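Local coordinates for protein FAD-dependent pyridine nucleotide-disulphide oxidoreductase (Desulfovibrio vulgaris, PDB 3IWA) that probably uses a bound flavin to pass electrons from a nicotinamide dinucleotide to a disulphide or related substrate, at residues Arg209-Leu212 / Glu213-Val217. Numbering follows the deposited sequence.
Sequences RHDL and EKNDV
Arg209 and Glu213, one helical turn apart, form a salt bridge in which NE of Arg209 gives a nearly straight hydrogen bond to OE2 of Glu213 (2.9 Å). The oxygen lies in the guanidinium plane, yet the N-H reaches it from above the carboxylate, the two planes being 62° apart. With CG of Arg209 anti to the backbone N (chi1 -170°) and the chain extended to NE, the guanidinium also reaches Thr221, which bonds NH1. In the backbone, Glu213 N bonds Arg209 O, and Lys214 N bonds His210 O. The next carbonyl is taken by a side chain: Asn215 ND2 donates to Asp211 O at 2.9 Å, and it also bonds Glu346. Leu212 O accepts Val217 N at 3.0 Å, plus a weak bond from Asn215 N. On the exposed side, Lys214 CB sits over a face of the His210 ring, 4.1 Å from its centroid, a CH-pi contact, while NZ goes on to a salt bridge with Glu346. The buried carboxylate of Asp211 accepts backbone N-H groups of Phe345, Glu346 and Gly347. Inward, Leu212 CB packs on Val217 CB (3.9 Å), and the leucine continues onto Leu172 and Val176 of helix 169-182. The Val217 N to Leu212 O bond, with a weak one from Asp216 N to Glu213 O, makes a Schellman motif with Asp216, at positive phi, as C'; it ends helix 202-214 and leads into strand 218-220, outermost in this chain's parallel sheet, completing a Rossmann-type beta-alpha-beta unit with strand 185-189.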
loop_
_atom_site.group_PDB
_atom_site.type_symbol
_atom_site.label_atom_id
_atom_site.label_comp_id
_atom_site.label_asym_id
_atom_site.label_seq_id
_atom_site.Cartn_x
_atom_site.Cartn_y
_atom_site.Cartn_z
ATOM N N ARG A 209 -0.578 -13.593 -20.601
ATOM C CA ARG A 209 -0.886 -14.521 -21.693
ATOM C C ARG A 209 -0.103 -15.821 -21.536
ATOM O O ARG A 209 -0.692 -16.904 -21.660
ATOM C CB ARG A 209 -0.623 -13.908 -23.072
ATOM C CG ARG A 209 -1.163 -14.747 -24.225
ATOM C CD ARG A 209 -0.964 -14.075 -25.591
ATOM N NE ARG A 209 -1.411 -14.940 -26.703
ATOM C CZ ARG A 209 -1.940 -14.512 -27.847
ATOM N NH1 ARG A 209 -2.113 -13.230 -28.122
ATOM N NH2 ARG A 209 -2.349 -15.398 -28.738
ATOM N N HIS A 210 1.185 -15.716 -21.196
ATOM C CA HIS A 210 2.056 -16.893 -21.104
ATOM C C HIS A 210 1.633 -17.765 -19.962
ATOM O O HIS A 210 1.634 -18.986 -20.098
ATOM C CB HIS A 210 3.529 -16.534 -20.909
ATOM C CG HIS A 210 4.421 -17.729 -20.690
ATOM N ND1 HIS A 210 5.071 -17.968 -19.495
ATOM C CD2 HIS A 210 4.758 -18.757 -21.511
ATOM C CE1 HIS A 210 5.788 -19.074 -19.598
ATOM N NE2 HIS A 210 5.601 -19.581 -20.803
ATOM N N ASP A 211 1.301 -17.148 -18.829
ATOM C CA ASP A 211 0.808 -17.900 -17.706
ATOM C C ASP A 211 -0.350 -18.760 -18.179
ATOM O O ASP A 211 -0.410 -19.928 -17.822
ATOM C CB ASP A 211 0.404 -16.994 -16.536
ATOM C CG ASP A 211 0.031 -17.791 -15.270
ATOM O OD1 ASP A 211 -1.082 -18.346 -15.232
ATOM O OD2 ASP A 211 0.822 -17.872 -14.303
ATOM N N LEU A 212 -1.248 -18.215 -19.004
ATOM C CA LEU A 212 -2.398 -19.003 -19.466
ATOM C C LEU A 212 -1.980 -20.132 -20.444
ATOM O O LEU A 212 -2.400 -21.273 -20.298
ATOM C CB LEU A 212 -3.467 -18.125 -20.121
ATOM C CG LEU A 212 -4.112 -16.975 -19.332
ATOM C CD1 LEU A 212 -5.279 -16.496 -20.135
ATOM C CD2 LEU A 212 -4.555 -17.367 -17.926
ATOM N N GLU A 213 -1.175 -19.795 -21.441
ATOM C CA GLU A 213 -0.810 -20.746 -22.470
ATOM C C GLU A 213 0.051 -21.904 -21.979
ATOM O O GLU A 213 -0.024 -23.004 -22.523
ATOM C CB GLU A 213 -0.100 -20.049 -23.598
ATOM C CG GLU A 213 -0.984 -19.107 -24.343
ATOM C CD GLU A 213 -0.194 -18.221 -25.261
ATOM O OE1 GLU A 213 0.993 -17.982 -24.946
ATOM O OE2 GLU A 213 -0.758 -17.764 -26.285
ATOM N N LYS A 214 0.852 -21.668 -20.952
ATOM C CA LYS A 214 1.723 -22.705 -20.459
ATOM C C LYS A 214 0.973 -23.636 -19.507
ATOM O O LYS A 214 1.445 -24.738 -19.191
ATOM C CB LYS A 214 2.991 -22.102 -19.855
ATOM C CG LYS A 214 3.188 -22.216 -18.363
ATOM C CD LYS A 214 4.553 -21.573 -17.992
ATOM C CE LYS A 214 5.136 -22.045 -16.663
ATOM N NZ LYS A 214 5.856 -20.898 -15.972
ATOM N N ASN A 215 -0.203 -23.208 -19.063
ATOM C CA ASN A 215 -1.081 -24.100 -18.312
ATOM C C ASN A 215 -2.286 -24.522 -19.175
ATOM O O ASN A 215 -3.374 -24.737 -18.662
ATOM C CB ASN A 215 -1.501 -23.456 -16.975
ATOM C CG ASN A 215 -0.316 -23.246 -16.027
ATOM O OD1 ASN A 215 -0.142 -23.977 -15.044
ATOM N ND2 ASN A 215 0.500 -22.247 -16.319
ATOM N N ASP A 216 -2.062 -24.603 -20.489
ATOM C CA ASP A 216 -2.983 -25.237 -21.446
ATOM C C ASP A 216 -4.228 -24.443 -21.844
ATOM O O ASP A 216 -5.096 -24.970 -22.547
ATOM C CB ASP A 216 -3.455 -26.601 -20.931
ATOM C CG ASP A 216 -2.333 -27.598 -20.788
ATOM O OD1 ASP A 216 -1.177 -27.311 -21.159
ATOM O OD2 ASP A 216 -2.629 -28.711 -20.320
ATOM N N VAL A 217 -4.346 -23.201 -21.396
ATOM C CA VAL A 217 -5.395 -22.352 -21.915
ATOM C C VAL A 217 -4.892 -21.799 -23.240
ATOM O O VAL A 217 -3.831 -21.194 -23.302
ATOM C CB VAL A 217 -5.761 -21.229 -20.948
ATOM C CG1 VAL A 217 -6.731 -20.297 -21.590
ATOM C CG2 VAL A 217 -6.326 -21.814 -19.687
#